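Local coordinates for putative glucoamylase (Bacteroides caccae ATCC 43185, PDB 4QT9), which probably hydrolyses glycosidic bonds in glucose polymers, as a glucoamylase-like enzyme built on an alpha/alpha toroid fold, at residues A[248-252]-A[280-284]; A[205-210]-A[262-268]; A[241-245]-A[256-260]. One frame throughout, in Å; residues are numbered along the deposited sequence.

Interaction 1 (A[248-252]-A[280-284]); sequences ELHLR and YCPSY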
ATOM      1  N   GLU A 248     -10.927  19.224  10.546  1.00 29.87           N
ATOM      2  CA  GLU A 248     -10.705  19.898   9.278  1.00 29.73           C
ATOM      3  C   GLU A 248      -9.863  19.051   8.311  1.00 31.02           C
ATOM      4  O   GLU A 248      -8.737  18.654   8.627  1.00 30.14           O
ATOM      5  CB  GLU A 248     -10.050  21.271   9.555  1.00 32.45           C
ATOM      6  CG  GLU A 248      -9.652  22.075   8.329  1.00 50.94           C
ATOM      7  CD  GLU A 248     -10.789  22.714   7.558  1.00 90.39           C
ATOM      8  OE1 GLU A 248     -11.471  23.603   8.120  1.00102.08           O
ATOM      9  OE2 GLU A 248     -10.971  22.350   6.374  1.00 89.11           O
ATOM     10  N   LEU A 249     -10.420  18.791   7.115  1.00 27.16           N
ATOM     11  CA  LEU A 249      -9.700  18.131   6.010  1.00 25.41           C
ATOM     12  C   LEU A 249      -9.501  19.174   4.880  1.00 28.62           C
ATOM     13  O   LEU A 249     -10.406  19.973   4.603  1.00 27.38           O
ATOM     14  CB  LEU A 249     -10.411  16.868   5.513  1.00 24.15           C
ATOM     15  CG  LEU A 249     -10.620  15.732   6.537  1.00 27.67           C
ATOM     16  CD1 LEU A 249     -11.463  14.657   5.943  1.00 28.42           C
ATOM     17  CD2 LEU A 249      -9.284  15.115   7.009  1.00 28.21           C
ATOM     18  N   HIS A 250      -8.299  19.211   4.294  1.00 26.20           N
ATOM     19  CA  HIS A 250      -7.945  20.220   3.282  1.00 27.56           C
ATOM     20  C   HIS A 250      -8.295  19.808   1.843  1.00 28.10           C
ATOM     21  O   HIS A 250      -8.605  20.669   1.018  1.00 26.04           O
ATOM     22  CB  HIS A 250      -6.432  20.503   3.361  1.00 29.30           C
ATOM     23  CG  HIS A 250      -5.971  21.606   2.471  1.00 33.88           C
ATOM     24  ND1 HIS A 250      -6.338  22.916   2.692  1.00 36.90           N
ATOM     25  CD2 HIS A 250      -5.180  21.549   1.372  1.00 36.03           C
ATOM     26  CE1 HIS A 250      -5.768  23.616   1.722  1.00 36.56           C
ATOM     27  NE2 HIS A 250      -5.067  22.833   0.901  1.00 36.48           N
ATOM     28  N   LEU A 251      -8.243  18.505   1.554  1.00 24.91           N
ATOM     29  CA  LEU A 251      -8.417  18.004   0.197  1.00 24.42           C
ATOM     30  C   LEU A 251      -9.817  17.528  -0.135  1.00 28.98           C
ATOM     31  O   LEU A 251     -10.590  17.186   0.762  1.00 28.71           O
ATOM     32  CB  LEU A 251      -7.433  16.821  -0.049  1.00 23.49           C
ATOM     33  CG  LEU A 251      -5.956  17.091   0.238  1.00 27.77           C
ATOM     34  CD1 LEU A 251      -5.143  15.851   0.067  1.00 27.41           C
ATOM     35  CD2 LEU A 251      -5.401  18.237  -0.653  1.00 27.77           C
ATOM     36  N   ARG A 252     -10.100  17.447  -1.456  1.00 25.54           N
ATOM     37  CA  ARG A 252     -11.298  16.854  -2.020  1.00 25.63           C
ATOM     38  C   ARG A 252     -11.037  15.341  -2.140  1.00 29.59           C
ATOM     39  O   ARG A 252     -10.165  14.939  -2.903  1.00 28.34           O
ATOM     40  CB  ARG A 252     -11.615  17.467  -3.402  1.00 25.26           C
ATOM     41  CG  ARG A 252     -12.719  16.693  -4.139  1.00 32.96           C
ATOM     42  CD  ARG A 252     -12.719  16.911  -5.639  1.00 41.54           C
ATOM     43  NE  ARG A 252     -11.468  16.519  -6.299  1.00 37.94           N
ATOM     44  CZ  ARG A 252     -11.174  16.835  -7.555  1.00 52.89           C
ATOM     45  NH1 ARG A 252     -12.038  17.521  -8.294  1.00 43.92           N
ATOM     46  NH2 ARG A 252     -10.013  16.466  -8.086  1.00 45.25           N
ATOM     47  N   TYR A 280      -0.797  22.135  -3.431  1.00 30.78           N
ATOM     48  CA  TYR A 280      -2.137  21.748  -3.019  1.00 29.31           C
ATOM     49  C   TYR A 280      -2.311  21.343  -1.548  1.00 34.79           C
ATOM     50  O   TYR A 280      -3.452  21.157  -1.116  1.00 35.61           O
ATOM     51  CB  TYR A 280      -2.625  20.627  -3.934  1.00 28.11           C
ATOM     52  CG  TYR A 280      -2.430  21.008  -5.383  1.00 28.63           C
ATOM     53  CD1 TYR A 280      -3.178  22.031  -5.961  1.00 31.56           C
ATOM     54  CD2 TYR A 280      -1.423  20.420  -6.149  1.00 28.01           C
ATOM     55  CE1 TYR A 280      -2.979  22.412  -7.288  1.00 32.85           C
ATOM     56  CE2 TYR A 280      -1.195  20.814  -7.467  1.00 28.96           C
ATOM     57  CZ  TYR A 280      -1.984  21.800  -8.035  1.00 34.34           C
ATOM     58  OH  TYR A 280      -1.802  22.151  -9.345  1.00 29.87           O
ATOM     59  N   CYS A 281      -1.228  21.223  -0.780  1.00 30.93           N
ATOM     60  CA  CYS A 281      -1.331  20.827   0.626  1.00 29.95           C
ATOM     61  C   CYS A 281      -0.141  21.383   1.417  1.00 32.23           C
ATOM     62  O   CYS A 281       0.997  21.015   1.108  1.00 30.05           O
ATOM     63  CB  CYS A 281      -1.432  19.310   0.757  1.00 29.38           C
ATOM     64  SG  CYS A 281      -1.791  18.734   2.436  1.00 33.46           S
ATOM     65  N   PRO A 282      -0.373  22.261   2.432  1.00 30.59           N
ATOM     66  CA  PRO A 282       0.755  22.817   3.206  1.00 31.32           C
ATOM     67  C   PRO A 282       1.499  21.768   4.058  1.00 35.18           C
ATOM     68  O   PRO A 282       2.637  22.034   4.473  1.00 36.05           O
ATOM     69  CB  PRO A 282       0.092  23.880   4.085  1.00 33.80           C
ATOM     70  CG  PRO A 282      -1.308  23.418   4.234  1.00 37.26           C
ATOM     71  CD  PRO A 282      -1.665  22.797   2.921  1.00 32.43           C
ATOM     72  N   SER A 283       0.876  20.579   4.293  1.00 29.61           N
ATOM     73  CA  SER A 283       1.458  19.456   5.047  1.00 28.49           C
ATOM     74  C   SER A 283       0.676  18.162   4.813  1.00 30.33           C
ATOM     75  O   SER A 283      -0.424  17.996   5.360  1.00 28.05           O
ATOM     76  CB  SER A 283       1.496  19.758   6.553  1.00 32.30           C
ATOM     77  OG  SER A 283       1.973  18.639   7.294  1.00 34.87           O
ATOM     78  N   TYR A 284       1.262  17.226   4.042  1.00 27.05           N
ATOM     79  CA  TYR A 284       0.650  15.914   3.800  1.00 25.78           C
ATOM     80  C   TYR A 284       0.600  15.118   5.119  1.00 28.54           C
ATOM     81  O   TYR A 284      -0.380  14.400   5.369  1.00 26.54           O
ATOM     82  CB  TYR A 284       1.371  15.169   2.657  1.00 26.05           C
ATOM     83  CG  TYR A 284       0.931  15.713   1.310  1.00 27.72           C
ATOM     84  CD1 TYR A 284      -0.294  15.347   0.756  1.00 29.03           C
ATOM     85  CD2 TYR A 284       1.679  16.681   0.649  1.00 28.93           C
ATOM     86  CE1 TYR A 284      -0.738  15.892  -0.446  1.00 27.40           C
ATOM     87  CE2 TYR A 284       1.249  17.227  -0.562  1.00 29.98           C
ATOM     88  CZ  TYR A 284       0.044  16.817  -1.113  1.00 35.87           C
ATOM     89  OH  TYR A 284      -0.420  17.364  -2.290  1.00 34.23           O
TER

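Interaction 2 (A[205-210]-A[262-268]); sequences YNECMI and FWAQYSF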
ATOM      1  N   TYR A 205      -8.418  13.503  -4.598  1.00 23.18           N
ATOM      2  CA  TYR A 205      -7.467  12.712  -3.826  1.00 23.11           C
ATOM      3  C   TYR A 205      -8.013  11.303  -3.628  1.00 25.47           C
ATOM      4  O   TYR A 205      -9.201  11.124  -3.364  1.00 24.20           O
ATOM      5  CB  TYR A 205      -7.148  13.373  -2.440  1.00 24.65           C
ATOM      6  CG  TYR A 205      -6.081  12.605  -1.679  1.00 25.58           C
ATOM      7  CD1 TYR A 205      -4.729  12.827  -1.920  1.00 27.24           C
ATOM      8  CD2 TYR A 205      -6.425  11.605  -0.775  1.00 27.08           C
ATOM      9  CE1 TYR A 205      -3.747  12.067  -1.285  1.00 26.90           C
ATOM     10  CE2 TYR A 205      -5.455  10.837  -0.134  1.00 27.51           C
ATOM     11  CZ  TYR A 205      -4.117  11.059  -0.407  1.00 31.67           C
ATOM     12  OH  TYR A 205      -3.166  10.308   0.245  1.00 28.77           O
ATOM     13  N   ASN A 206      -7.127  10.318  -3.724  1.00 21.62           N
ATOM     14  CA  ASN A 206      -7.402   8.899  -3.458  1.00 22.04           C
ATOM     15  C   ASN A 206      -6.045   8.266  -3.120  1.00 26.01           C
ATOM     16  O   ASN A 206      -5.063   8.979  -2.970  1.00 27.13           O
ATOM     17  CB  ASN A 206      -8.211   8.173  -4.598  1.00 18.59           C
ATOM     18  CG  ASN A 206      -7.543   8.145  -5.951  1.00 36.76           C
ATOM     19  OD1 ASN A 206      -6.327   8.227  -6.071  1.00 26.12           O
ATOM     20  ND2 ASN A 206      -8.320   8.024  -7.008  1.00 31.09           N
ATOM     21  N   GLU A 207      -5.969   6.961  -3.010  1.00 24.14           N
ATOM     22  CA  GLU A 207      -4.738   6.244  -2.633  1.00 22.74           C
ATOM     23  C   GLU A 207      -3.596   6.290  -3.702  1.00 28.36           C
ATOM     24  O   GLU A 207      -2.512   5.759  -3.428  1.00 28.58           O
ATOM     25  CB  GLU A 207      -5.101   4.779  -2.346  1.00 22.21           C
ATOM     26  CG  GLU A 207      -5.391   3.957  -3.590  1.00 25.74           C
ATOM     27  CD  GLU A 207      -6.814   3.931  -4.111  1.00 41.98           C
ATOM     28  OE1 GLU A 207      -7.480   4.987  -4.082  1.00 33.48           O
ATOM     29  OE2 GLU A 207      -7.257   2.858  -4.582  1.00 45.02           O
ATOM     30  N   CYS A 208      -3.838   6.880  -4.897  1.00 25.32           N
ATOM     31  CA  CYS A 208      -2.931   6.779  -6.062  1.00 25.40           C
ATOM     32  C   CYS A 208      -1.899   7.901  -6.247  1.00 29.03           C
ATOM     33  O   CYS A 208      -1.306   7.917  -7.315  1.00 29.80           O
ATOM     34  CB  CYS A 208      -3.755   6.612  -7.340  1.00 26.23           C
ATOM     35  SG  CYS A 208      -5.044   5.341  -7.221  1.00 31.39           S
HETATM   36  N   MSE A 209      -1.633   8.796  -5.264  1.00 23.61           N
HETATM   37  CA  MSE A 209      -0.698   9.910  -5.488  1.00 21.29           C
HETATM   38  C   MSE A 209       0.723   9.465  -5.941  1.00 25.64           C
HETATM   39  O   MSE A 209       1.246  10.062  -6.878  1.00 25.67           O
HETATM   40  CB  MSE A 209      -0.581  10.841  -4.264  1.00 21.67           C
HETATM   41  CG  MSE A 209       0.181  12.145  -4.571  1.00 26.50           C
HETATM   42 SE   MSE A 209      -0.025  13.424  -3.110  0.75 31.88          SE
HETATM   43  CE  MSE A 209       1.333  12.784  -1.951  1.00 28.28           C
ATOM     44  N   ILE A 210       1.328   8.436  -5.297  1.00 23.02           N
ATOM     45  CA  ILE A 210       2.675   7.940  -5.605  1.00 21.92           C
ATOM     46  C   ILE A 210       2.788   7.525  -7.102  1.00 25.13           C
ATOM     47  O   ILE A 210       3.877   7.574  -7.680  1.00 23.87           O
ATOM     48  CB  ILE A 210       3.113   6.793  -4.618  1.00 25.51           C
ATOM     49  CG1 ILE A 210       4.650   6.588  -4.557  1.00 25.64           C
ATOM     50  CG2 ILE A 210       2.402   5.448  -4.886  1.00 26.05           C
ATOM     51  CD1 ILE A 210       5.490   7.874  -4.150  1.00 32.22           C
ATOM     52  N   PHE A 262      -6.785   3.443   4.348  1.00 21.24           N
ATOM     53  CA  PHE A 262      -5.619   3.042   3.531  1.00 21.76           C
ATOM     54  C   PHE A 262      -5.168   4.160   2.559  1.00 25.68           C
ATOM     55  O   PHE A 262      -4.010   4.172   2.147  1.00 23.28           O
ATOM     56  CB  PHE A 262      -5.840   1.716   2.783  1.00 22.68           C
ATOM     57  CG  PHE A 262      -6.650   1.767   1.511  1.00 23.81           C
ATOM     58  CD1 PHE A 262      -8.035   1.629   1.541  1.00 26.20           C
ATOM     59  CD2 PHE A 262      -6.026   1.936   0.275  1.00 23.32           C
ATOM     60  CE1 PHE A 262      -8.771   1.630   0.350  1.00 26.29           C
ATOM     61  CE2 PHE A 262      -6.763   1.928  -0.906  1.00 24.07           C
ATOM     62  CZ  PHE A 262      -8.124   1.791  -0.864  1.00 22.53           C
ATOM     63  N   TRP A 263      -6.063   5.123   2.246  1.00 25.08           N
ATOM     64  CA  TRP A 263      -5.753   6.264   1.361  1.00 25.16           C
ATOM     65  C   TRP A 263      -4.685   7.179   1.969  1.00 28.93           C
ATOM     66  O   TRP A 263      -4.039   7.905   1.242  1.00 29.49           O
ATOM     67  CB  TRP A 263      -7.003   7.084   1.082  1.00 24.52           C
ATOM     68  CG  TRP A 263      -7.989   6.485   0.122  1.00 24.70           C
ATOM     69  CD1 TRP A 263      -8.121   5.171  -0.220  1.00 27.19           C
ATOM     70  CD2 TRP A 263      -9.073   7.176  -0.504  1.00 24.03           C
ATOM     71  NE1 TRP A 263      -9.208   5.004  -1.038  1.00 26.57           N
ATOM     72  CE2 TRP A 263      -9.786   6.228  -1.268  1.00 27.91           C
ATOM     73  CE3 TRP A 263      -9.486   8.519  -0.530  1.00 24.70           C
ATOM     74  CZ2 TRP A 263     -10.891   6.581  -2.055  1.00 26.77           C
ATOM     75  CZ3 TRP A 263     -10.603   8.858  -1.274  1.00 25.73           C
ATOM     76  CH2 TRP A 263     -11.305   7.892  -2.010  1.00 26.24           C
ATOM     77  N   ALA A 264      -4.505   7.131   3.304  1.00 25.73           N
ATOM     78  CA  ALA A 264      -3.508   7.898   4.054  1.00 24.00           C
ATOM     79  C   ALA A 264      -2.189   7.122   4.219  1.00 25.55           C
ATOM     80  O   ALA A 264      -1.228   7.664   4.767  1.00 26.10           O
ATOM     81  CB  ALA A 264      -4.080   8.244   5.431  1.00 24.09           C
ATOM     82  N   GLN A 265      -2.135   5.861   3.728  1.00 19.70           N
ATOM     83  CA  GLN A 265      -1.021   4.956   3.979  1.00 18.66           C
ATOM     84  C   GLN A 265      -0.254   4.459   2.773  1.00 24.62           C
ATOM     85  O   GLN A 265       0.968   4.484   2.850  1.00 25.58           O
ATOM     86  CB  GLN A 265      -1.517   3.717   4.774  1.00 18.59           C
ATOM     87  CG  GLN A 265      -2.172   4.153   6.118  1.00 26.94           C
ATOM     88  CD  GLN A 265      -3.182   3.206   6.728  1.00 35.99           C
ATOM     89  OE1 GLN A 265      -3.620   2.217   6.119  1.00 30.80           O
ATOM     90  NE2 GLN A 265      -3.551   3.482   7.977  1.00 29.83           N
ATOM     91  N   TYR A 266      -0.916   3.902   1.731  1.00 21.61           N
ATOM     92  CA  TYR A 266      -0.236   3.243   0.573  1.00 20.88           C
ATOM     93  C   TYR A 266       0.814   4.137  -0.132  1.00 25.15           C
ATOM     94  O   TYR A 266       1.932   3.671  -0.376  1.00 26.87           O
ATOM     95  CB  TYR A 266      -1.258   2.775  -0.476  1.00 20.36           C
ATOM     96  CG  TYR A 266      -2.129   1.586  -0.140  1.00 20.84           C
ATOM     97  CD1 TYR A 266      -2.157   1.049   1.148  1.00 21.88           C
ATOM     98  CD2 TYR A 266      -2.910   0.968  -1.123  1.00 20.97           C
ATOM     99  CE1 TYR A 266      -2.958  -0.050   1.456  1.00 21.87           C
ATOM    100  CE2 TYR A 266      -3.685  -0.154  -0.834  1.00 20.28           C
ATOM    101  CZ  TYR A 266      -3.746  -0.623   0.467  1.00 26.41           C
ATOM    102  OH  TYR A 266      -4.574  -1.671   0.764  1.00 27.86           O
ATOM    103  N   SER A 267       0.466   5.414  -0.439  1.00 20.94           N
ATOM    104  CA  SER A 267       1.417   6.311  -1.112  1.00 21.41           C
ATOM    105  C   SER A 267       2.464   6.868  -0.145  1.00 27.56           C
ATOM    106  O   SER A 267       3.352   7.575  -0.590  1.00 28.56           O
ATOM    107  CB  SER A 267       0.693   7.473  -1.789  1.00 22.22           C
ATOM    108  OG  SER A 267       0.011   7.011  -2.939  1.00 25.32           O
ATOM    109  N   PHE A 268       2.379   6.545   1.159  1.00 22.72           N
ATOM    110  CA  PHE A 268       3.318   7.085   2.140  1.00 21.41           C
ATOM    111  C   PHE A 268       4.177   6.018   2.818  1.00 23.21           C
ATOM    112  O   PHE A 268       4.785   6.291   3.853  1.00 22.46           O
ATOM    113  CB  PHE A 268       2.555   7.929   3.178  1.00 22.77           C
ATOM    114  CG  PHE A 268       1.917   9.121   2.509  1.00 24.32           C
ATOM    115  CD1 PHE A 268       2.699  10.149   1.980  1.00 27.28           C
ATOM    116  CD2 PHE A 268       0.540   9.188   2.339  1.00 25.81           C
ATOM    117  CE1 PHE A 268       2.104  11.237   1.333  1.00 26.97           C
ATOM    118  CE2 PHE A 268      -0.048  10.279   1.697  1.00 27.31           C
ATOM    119  CZ  PHE A 268       0.735  11.289   1.191  1.00 24.47           C
TER
HETATM  120  O   HOH W   1      -2.071   6.549  -0.101  1.00 21.14           O

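Interaction 3 (A[241-245]-A[256-260]); sequences PHKVE and TEAGP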
ATOM      1  N   PRO A 241     -11.397  22.529   1.365  1.00 29.68           N
ATOM      2  CA  PRO A 241     -11.486  22.401   2.825  1.00 28.03           C
ATOM      3  C   PRO A 241     -12.920  22.163   3.321  1.00 31.86           C
ATOM      4  O   PRO A 241     -13.854  22.829   2.873  1.00 30.91           O
ATOM      5  CB  PRO A 241     -10.907  23.721   3.334  1.00 30.30           C
ATOM      6  CG  PRO A 241     -10.018  24.204   2.218  1.00 35.70           C
ATOM      7  CD  PRO A 241     -10.769  23.814   0.978  1.00 31.36           C
ATOM      8  N   HIS A 242     -13.095  21.139   4.185  1.00 27.30           N
ATOM      9  CA  HIS A 242     -14.385  20.792   4.796  1.00 28.33           C
ATOM     10  C   HIS A 242     -14.139  20.071   6.122  1.00 34.94           C
ATOM     11  O   HIS A 242     -13.050  19.540   6.357  1.00 34.54           O
ATOM     12  CB  HIS A 242     -15.253  19.927   3.851  1.00 28.36           C
ATOM     13  CG  HIS A 242     -14.602  18.640   3.473  1.00 31.15           C
ATOM     14  ND1 HIS A 242     -13.495  18.611   2.633  1.00 31.98           N
ATOM     15  CD2 HIS A 242     -14.887  17.379   3.865  1.00 31.78           C
ATOM     16  CE1 HIS A 242     -13.152  17.341   2.540  1.00 30.91           C
ATOM     17  NE2 HIS A 242     -13.967  16.559   3.245  1.00 31.09           N
ATOM     18  N   LYS A 243     -15.152  20.050   6.974  1.00 32.02           N
ATOM     19  CA  LYS A 243     -15.082  19.413   8.279  1.00 31.04           C
ATOM     20  C   LYS A 243     -15.808  18.083   8.269  1.00 33.65           C
ATOM     21  O   LYS A 243     -16.859  17.940   7.636  1.00 33.76           O
ATOM     22  CB  LYS A 243     -15.674  20.330   9.353  1.00 33.73           C
ATOM     23  CG  LYS A 243     -14.896  21.634   9.551  1.00 44.44           C
ATOM     24  CD  LYS A 243     -13.894  21.565  10.703  1.00 54.55           C
ATOM     25  CE  LYS A 243     -14.495  21.865  12.057  1.00 54.47           C
ATOM     26  NZ  LYS A 243     -14.801  23.305  12.243  1.00 63.33           N
ATOM     27  N   VAL A 244     -15.209  17.088   8.926  1.00 28.60           N
ATOM     28  CA  VAL A 244     -15.749  15.739   9.090  1.00 27.30           C
ATOM     29  C   VAL A 244     -15.482  15.379  10.543  1.00 30.88           C
ATOM     30  O   VAL A 244     -14.337  15.492  10.979  1.00 29.98           O
ATOM     31  CB  VAL A 244     -15.178  14.663   8.110  1.00 30.31           C
ATOM     32  CG1 VAL A 244     -15.945  13.340   8.259  1.00 30.25           C
ATOM     33  CG2 VAL A 244     -15.201  15.125   6.658  1.00 29.56           C
ATOM     34  N   GLU A 245     -16.533  15.014  11.314  1.00 27.76           N
ATOM     35  CA  GLU A 245     -16.436  14.643  12.739  1.00 26.78           C
ATOM     36  C   GLU A 245     -15.775  15.791  13.560  1.00 30.82           C
ATOM     37  O   GLU A 245     -15.041  15.529  14.513  1.00 31.40           O
ATOM     38  CB  GLU A 245     -15.657  13.302  12.913  1.00 26.97           C
ATOM     39  CG  GLU A 245     -16.263  12.049  12.278  1.00 26.88           C
ATOM     40  CD  GLU A 245     -17.615  11.587  12.795  1.00 47.22           C
ATOM     41  OE1 GLU A 245     -17.798  11.519  14.036  1.00 41.43           O
ATOM     42  OE2 GLU A 245     -18.496  11.285  11.954  1.00 32.23           O
ATOM     43  N   THR A 256     -16.423  11.004  -1.660  1.00 30.62           N
ATOM     44  CA  THR A 256     -16.611  10.873  -0.217  1.00 29.81           C
ATOM     45  C   THR A 256     -16.129  12.125   0.541  1.00 34.18           C
ATOM     46  O   THR A 256     -15.366  12.928  -0.013  1.00 33.39           O
ATOM     47  CB  THR A 256     -15.904   9.595   0.291  1.00 33.79           C
ATOM     48  OG1 THR A 256     -16.127   9.462   1.693  1.00 38.37           O
ATOM     49  CG2 THR A 256     -14.403   9.557  -0.022  1.00 28.59           C
ATOM     50  N   GLU A 257     -16.615  12.316   1.800  1.00 30.08           N
ATOM     51  CA  GLU A 257     -16.153  13.414   2.650  1.00 29.76           C
ATOM     52  C   GLU A 257     -14.810  13.009   3.298  1.00 31.47           C
ATOM     53  O   GLU A 257     -14.016  13.869   3.651  1.00 30.58           O
ATOM     54  CB  GLU A 257     -17.195  13.780   3.740  1.00 31.83           C
ATOM     55  CG  GLU A 257     -18.354  14.664   3.319  1.00 43.57           C
ATOM     56  CD  GLU A 257     -19.005  15.451   4.458  1.00 71.88           C
ATOM     57  OE1 GLU A 257     -19.944  14.930   5.112  1.00 41.58           O
ATOM     58  OE2 GLU A 257     -18.473  16.543   4.777  1.00 57.41           O
ATOM     59  N   ALA A 258     -14.586  11.699   3.489  1.00 28.48           N
ATOM     60  CA  ALA A 258     -13.376  11.125   4.116  1.00 26.92           C
ATOM     61  C   ALA A 258     -13.239   9.657   3.710  1.00 32.04           C
ATOM     62  O   ALA A 258     -14.083   8.821   4.035  1.00 33.33           O
ATOM     63  CB  ALA A 258     -13.439  11.268   5.638  1.00 26.71           C
ATOM     64  N   GLY A 259     -12.196   9.348   2.977  1.00 28.28           N
ATOM     65  CA  GLY A 259     -12.026   7.990   2.473  1.00 27.95           C
ATOM     66  C   GLY A 259     -11.635   6.941   3.500  1.00 30.30           C
ATOM     67  O   GLY A 259     -11.366   7.256   4.673  1.00 26.88           O
ATOM     68  N   PRO A 260     -11.544   5.674   3.032  1.00 28.35           N
ATOM     69  CA  PRO A 260     -11.047   4.590   3.908  1.00 28.08           C
ATOM     70  C   PRO A 260      -9.604   4.916   4.301  1.00 29.88           C
ATOM     71  O   PRO A 260      -8.874   5.571   3.526  1.00 28.38           O
ATOM     72  CB  PRO A 260     -11.172   3.339   3.038  1.00 29.81           C
ATOM     73  CG  PRO A 260     -11.161   3.830   1.657  1.00 34.62           C
ATOM     74  CD  PRO A 260     -11.815   5.176   1.671  1.00 30.69           C
TER

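Interaction 1 (A[248-252]-A[280-284])
His-250 and Pro-282 meet from opposite directions, Pro-282 CD lying over one face of the imidazole, offset toward its rim. This is a CH-pi contact: Pro-282 CD stands 4.2 Å from the centroid of the His-250 ring, 20° off the ring normal. A proline suits the place because the C-H groups of CD are slightly polarised by the proline nitrogen they adjoin, while its ring cannot swing away from the backbone.

The polar part of the contact is edge-on. The carbonyl oxygen of Tyr-280 lies close to the imidazole plane, 3.1 Å from His-250 CD2. With CG anti to the backbone N (chi1 -174°), the histidine carries its ring across to the 280-284 loop, where the same oxygen is also 3.5 Å from Leu-251 CD2. With an alanine in place of His-250, Pro-282 CD is likely to lose its aromatic platform and a gap to open beside the Tyr-280 carbonyl.

Apolar contacts continue on the buried side. The two methyls of Leu-251 divide the work: CD2 comes within 4.3 Å of Cys-281 CB, and CD1 within 4.4 Å of Tyr-284 CE1. A branched leucine can thus reach two neighbours at once. Within the loop, Cys-281 CB lies over one face of the Tyr-284 ring. The phenol ends of the tyrosines are held outside the contact, Tyr-280 OH by His-229 and Tyr-284 OH by Asp-278.

Strand 247-251, the second strand of a hairpin with 239-244, is joined here to the loop that leads into helix 284-301. Ser-283, at the N-cap, caps a backbone N of the first turn and its OG also bonds to His-286 ND1, while Glu-287 in the first turns accepts a hydrogen bond from the backbone N of His-250.

Interaction 2 (A[205-210]-A[262-268])
Glu-207 enters a corner formed by Phe-262 and Trp-263. Its CB lies 3.6 Å from Phe-262 CE2, and also meets CD1 of the indole. CG lies between the backbone N and the carbonyl carbon (chi1 74°) and stays beside the same ring atom, Phe-262 CE2; the chain bends at the next bond, chi2 -89°. At the tip, OE1 lies over the indole face, 3.5 Å from Trp-263 NE1, with the carboxylate turned only 17° from the ring plane; OE2 lies alongside Phe-262, 3.8 Å from CE2, the carboxylate and phenyl planes being nearly perpendicular.

The same indole face receives Asn-206 CA, 3.8 Å from the centroid of the six-membered ring. Asn-206 OD1 accepts from Cys-208 N, an Asx turn that shapes the chain before helix 209-217.

Two hydroxyls tie the backbones. Tyr-205 OH donates to Trp-263 O at 2.7 Å, its oxygen also lying at the edge of the Phe-268 ring. Ser-267 OG is both donor and acceptor: it donates a hydrogen bond to Glu-207 O (2.9 Å), from above the carbonyl plane, and takes Ile-210 N-H in a nearly straight bond of 3.1 Å. Small and two-handed, serine fits this buried position. A water joins Trp-263 O to Ser-267 N.

A buried polar backbone is thus satisfied by hydroxyls and water, while the Glu-207 carboxylate stands among aromatic rings. A bound acetate about 3 Å from its side chain probably comes from the crystallisation liquor, though such ions often mark pockets, and for a glucoamylase-family protein a sugar-binding pocket here is possible.

Interaction 3 (A[241-245]-A[256-260])
Val-244 and Glu-257 mark the closest backbone approach, their CA atoms 6.9 Å apart, so that strand 239-244 and the 256-260 loop are joined by strand side chains that reach the loop's backbone and side chains, and not by strand pairing. The strand is the first of a beta hairpin whose partner, 247-251, lies next to it antiparallel; the loop follows that hairpin and contains an ST turn.

The polar anchor is His-242. Its NE2 donates to Glu-257 O at 2.7 Å, with an N-H...O angle of 171°. The oxygen lies in the imidazole plane, and the N-H is aimed at a lone pair in the carbonyl plane, which makes this a well-directed bond. His-242 CG lies between the backbone N and the carbonyl carbon (chi1 60°), from where the ring reaches across to the loop. Histidine suits the position because both ring nitrogens can be used: ND1 is hydrogen-bonded to Ser-240 O. With carbonyl oxygens at both nitrogens, and Glu-257 OE2 4.8 Å from NE2, the ring may well favour the protonated form.

Beside it Val-244 supplies the apolar part. Val-244 CG2 lies 3.8 Å from Glu-257 CB, while CG1 is 4.2 Å from Ala-258 CB. A beta-branched residue fits an extended strand, and the small alanine admits the valine while also resting on Leu-249 of the neighbouring strand and on Leu-291 of helix 284-301.

Glu-257 is exposed, and its side chain crosses His-242 obliquely, OE2 coming 3.8 Å from His-242 CD2. Thr-256 OG1 accepts a hydrogen bond from Ala-258 N at 3.3 Å, the bond that defines the ST turn.

Interactions 1 and 3 share one hairpin and lie with centres about 11 Å apart: Leu-249 N is 2.8 Å from His-242 O, a probable hydrogen bond between the two strands. Interaction 2 lies deeper, its centre about 8 Å from that of the chain against about 20 Å and 21 Å for interactions 1 and 3. It meets interaction 1 where Arg-252 O comes 2.8 Å from Tyr-205 N and where Tyr-284 CE1 packs 3.7 Å from the selenium of Met-209. Toward interaction 3 it touches through Trp-263 CH2, 4.0 Å from Thr-256 CG2. The acetate beside Glu-207 belongs to interaction 2; interaction 1 is farther out but buried, and interaction 3 is at the surface.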